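PDB 1V43: sugar-binding transport ATP-binding protein from Pyrococcus horikoshii, which probably binds and hydrolyses ATP as the nucleotide-binding subunit of an ABC transporter, powering the uptake of sugars. Local coordinates for residues D36-V41 and G209-V214; L40-P45 and T194-T199. One frame throughout, in Å; residues are numbered along the deposited sequence.

Contact 1: D36-V41 and G209-V214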
loop_
_atom_site.group_PDB
_atom_site.type_symbol
_atom_site.label_atom_id
_atom_site.label_comp_id
_atom_site.label_asym_id
_atom_site.label_seq_id
_atom_site.Cartn_x
_atom_site.Cartn_y
_atom_site.Cartn_z
ATOM N N ASP A 36 8.238 30.497 -0.273
ATOM C CA ASP A 36 9.602 30.362 0.209
ATOM C C ASP A 36 9.631 29.429 1.412
ATOM O O ASP A 36 8.898 29.612 2.372
ATOM C CB ASP A 36 10.194 31.728 0.596
ATOM C CG ASP A 36 9.410 32.416 1.700
ATOM O OD1 ASP A 36 8.223 32.746 1.473
ATOM O OD2 ASP A 36 9.976 32.624 2.795
ATOM N N GLY A 37 10.474 28.411 1.328
ATOM C CA GLY A 37 10.598 27.469 2.413
ATOM C C GLY A 37 9.538 26.397 2.531
ATOM O O GLY A 37 9.581 25.640 3.495
ATOM N N GLU A 38 8.584 26.301 1.607
ATOM C CA GLU A 38 7.592 25.237 1.774
ATOM C C GLU A 38 8.026 23.966 1.054
ATOM O O GLU A 38 8.950 23.974 0.253
ATOM C CB GLU A 38 6.191 25.638 1.282
ATOM C CG GLU A 38 5.998 25.634 -0.235
ATOM C CD GLU A 38 4.546 25.863 -0.662
ATOM O OE1 GLU A 38 4.335 26.316 -1.809
ATOM O OE2 GLU A 38 3.613 25.584 0.128
ATOM N N PHE A 39 7.356 22.876 1.390
ATOM C CA PHE A 39 7.615 21.587 0.781
ATOM C C PHE A 39 6.414 21.363 -0.117
ATOM O O PHE A 39 5.338 21.039 0.366
ATOM C CB PHE A 39 7.671 20.491 1.850
ATOM C CG PHE A 39 8.326 19.234 1.384
ATOM C CD1 PHE A 39 9.458 18.749 2.029
ATOM C CD2 PHE A 39 7.842 18.549 0.281
ATOM C CE1 PHE A 39 10.093 17.610 1.580
ATOM C CE2 PHE A 39 8.476 17.402 -0.171
ATOM C CZ PHE A 39 9.604 16.933 0.480
ATOM N N LEU A 40 6.569 21.591 -1.412
ATOM C CA LEU A 40 5.447 21.385 -2.309
ATOM C C LEU A 40 5.586 20.073 -3.057
ATOM O O LEU A 40 6.609 19.824 -3.678
ATOM C CB LEU A 40 5.344 22.511 -3.331
ATOM C CG LEU A 40 4.307 22.224 -4.432
ATOM C CD1 LEU A 40 2.885 22.339 -3.860
ATOM C CD2 LEU A 40 4.490 23.198 -5.586
ATOM N N VAL A 41 4.558 19.236 -2.982
ATOM C CA VAL A 41 4.571 17.972 -3.707
ATOM C C VAL A 41 3.735 18.105 -4.977
ATOM O O VAL A 41 2.626 18.645 -4.944
ATOM C CB VAL A 41 3.952 16.806 -2.895
ATOM C CG1 VAL A 41 3.831 15.579 -3.794
ATOM C CG2 VAL A 41 4.814 16.477 -1.681
ATOM N N GLY A 209 4.120 16.736 1.799
ATOM C CA GLY A 209 3.853 18.108 1.409
ATOM C C GLY A 209 3.133 19.030 2.372
ATOM O O GLY A 209 2.187 18.630 3.052
ATOM N N ASP A 210 3.601 20.275 2.450
ATOM C CA ASP A 210 2.936 21.274 3.275
ATOM C C ASP A 210 1.715 21.551 2.423
ATOM O O ASP A 210 0.623 21.869 2.909
ATOM C CB ASP A 210 3.779 22.547 3.394
ATOM C CG ASP A 210 5.027 22.338 4.235
ATOM O OD1 ASP A 210 4.905 21.748 5.337
ATOM O OD2 ASP A 210 6.115 22.768 3.795
ATOM N N ARG A 211 1.934 21.422 1.121
ATOM C CA ARG A 211 0.878 21.602 0.155
ATOM C C ARG A 211 1.097 20.578 -0.936
ATOM O O ARG A 211 2.208 20.096 -1.147
ATOM C CB ARG A 211 0.885 23.013 -0.415
ATOM C CG ARG A 211 0.277 24.071 0.526
ATOM C CD ARG A 211 -0.160 25.295 -0.269
ATOM N NE ARG A 211 0.939 25.900 -1.016
ATOM C CZ ARG A 211 0.770 26.767 -2.008
ATOM N NH1 ARG A 211 1.817 27.282 -2.642
ATOM N NH2 ARG A 211 -0.452 27.110 -2.382
ATOM N N ILE A 212 0.022 20.241 -1.619
ATOM C CA ILE A 212 0.059 19.264 -2.679
ATOM C C ILE A 212 -0.607 19.888 -3.901
ATOM O O ILE A 212 -1.664 20.518 -3.793
ATOM C CB ILE A 212 -0.750 17.979 -2.273
ATOM C CG1 ILE A 212 -0.122 17.288 -1.065
ATOM C CG2 ILE A 212 -0.804 17.019 -3.418
ATOM C CD1 ILE A 212 -0.924 16.064 -0.590
ATOM N N ALA A 213 0.015 19.712 -5.055
ATOM C CA ALA A 213 -0.530 20.211 -6.304
ATOM C C ALA A 213 -0.854 18.980 -7.154
ATOM O O ALA A 213 0.048 18.324 -7.664
ATOM C CB ALA A 213 0.497 21.082 -7.011
ATOM N N VAL A 214 -2.135 18.670 -7.292
ATOM C CA VAL A 214 -2.567 17.515 -8.068
ATOM C C VAL A 214 -2.612 17.882 -9.556
ATOM O O VAL A 214 -3.178 18.904 -9.942
ATOM C CB VAL A 214 -3.964 17.057 -7.620
ATOM C CG1 VAL A 214 -4.322 15.722 -8.259
ATOM C CG2 VAL A 214 -4.011 16.976 -6.112
#
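Glu38 and Arg211 meet side-on at the start of two parallel neighbours, strands 39-43 and 211-216, in the mixed sheet of the ABC ATPase domain, a P-loop NTPase fold. Arg211 presents NE and NH1 to the carboxylate, one nitrogen to each oxygen: NH1 reaches Glu38 OE1 at 2.8 Å and NE reaches Glu38 OE2 at 2.9 Å. Both oxygens use their syn lone pairs, and the two flat groups lie nearly coplanar, 19° apart, so the salt bridge fixes the rotation of each. Arg211 NH1 also bonds Thr33 O, and Glu38 OE1 accepts Lys35 N. A leucine in place of Arg211 would probably leave the buried Glu38 carboxylate without its countercharge and less firmly oriented.

Next to this pair, Asp210 grips Phe39 by two bonds. Its OD2 accepts Phe39 N at 2.7 Å, met on the anti side and out of the carboxylate plane, while Asp210 N donates to Phe39 O. With CG beside its own backbone N (chi1 -70°), Asp210 carries OD2 to the amide of Phe39.

Leu40 lays CD1 against Arg211 O and Ala213 CB, on the face that carries Arg211. Val41, on the other face, sets CG2 3.6 Å from Gly209 CA. Val41 N donates to Arg211 O, and Ala213 N reaches Val41 O at 2.8 Å, nearly in line with the carbonyl bond.

Contact 2: L40-P45 and T194-T199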
loop_
_atom_site.group_PDB
_atom_site.type_symbol
_atom_site.label_atom_id
_atom_site.label_comp_id
_atom_site.label_asym_id
_atom_site.label_seq_id
_atom_site.Cartn_x
_atom_site.Cartn_y
_atom_site.Cartn_z
ATOM N N LEU A 40 6.569 21.591 -1.412
ATOM C CA LEU A 40 5.447 21.385 -2.309
ATOM C C LEU A 40 5.586 20.073 -3.057
ATOM O O LEU A 40 6.609 19.824 -3.678
ATOM C CB LEU A 40 5.344 22.511 -3.331
ATOM C CG LEU A 40 4.307 22.224 -4.432
ATOM C CD1 LEU A 40 2.885 22.339 -3.860
ATOM C CD2 LEU A 40 4.490 23.198 -5.586
ATOM N N VAL A 41 4.558 19.236 -2.982
ATOM C CA VAL A 41 4.571 17.972 -3.707
ATOM C C VAL A 41 3.735 18.105 -4.977
ATOM O O VAL A 41 2.626 18.645 -4.944
ATOM C CB VAL A 41 3.952 16.806 -2.895
ATOM C CG1 VAL A 41 3.831 15.579 -3.794
ATOM C CG2 VAL A 41 4.814 16.477 -1.681
ATOM N N LEU A 42 4.287 17.657 -6.100
ATOM C CA LEU A 42 3.549 17.658 -7.351
ATOM C C LEU A 42 3.100 16.191 -7.447
ATOM O O LEU A 42 3.920 15.283 -7.621
ATOM C CB LEU A 42 4.443 18.031 -8.528
ATOM C CG LEU A 42 5.146 19.387 -8.481
ATOM C CD1 LEU A 42 5.929 19.584 -9.781
ATOM C CD2 LEU A 42 4.125 20.503 -8.254
ATOM N N LEU A 43 1.798 15.981 -7.297
ATOM C CA LEU A 43 1.200 14.656 -7.288
ATOM C C LEU A 43 0.333 14.390 -8.503
ATOM O O LEU A 43 -0.518 15.207 -8.858
ATOM C CB LEU A 43 0.350 14.494 -6.019
ATOM C CG LEU A 43 -0.433 13.192 -5.842
ATOM C CD1 LEU A 43 0.536 12.048 -5.626
ATOM C CD2 LEU A 43 -1.388 13.308 -4.652
ATOM N N GLY A 44 0.528 13.230 -9.121
ATOM C CA GLY A 44 -0.260 12.888 -10.292
ATOM C C GLY A 44 0.227 11.622 -10.965
ATOM O O GLY A 44 1.348 11.179 -10.711
ATOM N N PRO A 45 -0.587 11.020 -11.848
ATOM C CA PRO A 45 -0.187 9.790 -12.537
ATOM C C PRO A 45 0.929 10.016 -13.547
ATOM O O PRO A 45 1.299 11.163 -13.841
ATOM C CB PRO A 45 -1.486 9.330 -13.197
ATOM C CG PRO A 45 -2.150 10.629 -13.546
ATOM C CD PRO A 45 -1.919 11.466 -12.292
ATOM N N THR A 194 13.162 25.759 0.079
ATOM C CA THR A 194 11.998 25.540 -0.795
ATOM C C THR A 194 12.226 24.232 -1.538
ATOM O O THR A 194 13.242 24.058 -2.186
ATOM C CB THR A 194 11.832 26.698 -1.794
ATOM O OG1 THR A 194 11.688 27.923 -1.070
ATOM C CG2 THR A 194 10.612 26.487 -2.658
ATOM N N THR A 195 11.276 23.313 -1.438
ATOM C CA THR A 195 11.422 21.994 -2.037
ATOM C C THR A 195 10.221 21.653 -2.896
ATOM O O THR A 195 9.081 21.796 -2.458
ATOM C CB THR A 195 11.567 20.898 -0.898
ATOM O OG1 THR A 195 12.680 21.222 -0.064
ATOM C CG2 THR A 195 11.787 19.502 -1.471
ATOM N N ILE A 196 10.494 21.208 -4.122
ATOM C CA ILE A 196 9.470 20.807 -5.075
ATOM C C ILE A 196 9.726 19.313 -5.262
ATOM O O ILE A 196 10.781 18.883 -5.739
ATOM C CB ILE A 196 9.596 21.625 -6.383
ATOM C CG1 ILE A 196 9.510 23.120 -6.031
ATOM C CG2 ILE A 196 8.473 21.239 -7.364
ATOM C CD1 ILE A 196 9.746 24.072 -7.162
ATOM N N TYR A 197 8.744 18.528 -4.843
ATOM C CA TYR A 197 8.842 17.073 -4.817
ATOM C C TYR A 197 7.823 16.386 -5.714
ATOM O O TYR A 197 6.618 16.572 -5.554
ATOM C CB TYR A 197 8.632 16.636 -3.367
ATOM C CG TYR A 197 9.027 15.230 -2.997
ATOM C CD1 TYR A 197 10.212 14.980 -2.291
ATOM C CD2 TYR A 197 8.178 14.157 -3.258
ATOM C CE1 TYR A 197 10.532 13.694 -1.846
ATOM C CE2 TYR A 197 8.486 12.867 -2.815
ATOM C CZ TYR A 197 9.662 12.652 -2.110
ATOM O OH TYR A 197 9.940 11.396 -1.657
ATOM N N VAL A 198 8.321 15.578 -6.644
ATOM C CA VAL A 198 7.468 14.862 -7.580
ATOM C C VAL A 198 7.227 13.397 -7.205
ATOM O O VAL A 198 8.178 12.641 -6.988
ATOM C CB VAL A 198 8.082 14.878 -8.988
ATOM C CG1 VAL A 198 7.355 13.864 -9.877
ATOM C CG2 VAL A 198 8.004 16.279 -9.576
ATOM N N THR A 199 5.958 13.003 -7.133
ATOM C CA THR A 199 5.597 11.617 -6.838
ATOM C C THR A 199 4.211 11.271 -7.361
ATOM O O THR A 199 3.352 12.140 -7.489
ATOM C CB THR A 199 5.619 11.291 -5.319
ATOM O OG1 THR A 199 5.352 9.896 -5.145
ATOM C CG2 THR A 199 4.543 12.083 -4.551
#
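Leu40 pairs with Thr195 and Tyr197 where the parallel strands 39-43 and 194-199 run side by side in the sheet of the nucleotide-binding domain. Leu40 N donates to Thr195 O and Leu40 O accepts Tyr197 N; two residues on, Leu42 N reaches Tyr197 O at 2.6 Å and Leu42 O takes Thr199 N at 3.1 Å. A weak bond of 3.4 Å from Gly44 N to Thr199 O carries the pairing to the start of the P-loop, where Gly44 O accepts NZ of the ATP-binding Lys50. CA-H...O contacts fill in between, among them Val41 CA to Tyr197 O at 3.1 Å.

Apolar packing differs on the two faces. On the face of Leu40 and Leu42, the Leu42 side chain slants across its neighbours, and its CD1 lies 3.9 Å from both Ile196 CG2 and Val198 CG2. On the other face, Val41 points the same way as Tyr197 beside it, CG2 being 4.2 Å from Tyr197 CB, while its CG1 branch meets Thr199 CG2 at 3.6 Å. With OG1 anti to its backbone N (chi1 -176°), Thr199 has CG2 between the backbone N and the carbonyl carbon, and this turns the methyl to Val41. Leu43 brings CD1 over Thr199 O.

The polar groups of Thr199 and Tyr197 find partners outside the two segments: Thr199 OG1 bonds Glu167 OE1 and Asp201 N, and Tyr197 OH bonds Glu204 OE2.

Helix 50-58, which follows the P-loop, packs on Ile196 and Val198 through Leu54, whereas helix 202-208 covers the other face, with Ala205 on Val41 and Leu43, and strand 162-166 flanks strand 194-199 on the side away from strand 39-43.

From the N terminus the chain first passes through strands 12-21 and 24-34, then enters strand 39-43, from which both contacts start. Contact 2 closes first, when strand 194-199 returns after 148 intervening residues. Helix 202-208 then leads to strand 211-216, and contact 1 closes on the other edge of strand 39-43. Because 36-41 begins before 40-45 and 209-214 follows 194-199, the loop of contact 2 nests inside that of contact 1, the two sharing Leu40 and Val41. Together they order three parallel strands of the ATPase sheet as 194-199, 39-43, 211-216. Probable hydrogen bonds from Gly37 N to Thr194 OG1 and from Leu43 N to Ala213 O also join the two contacts.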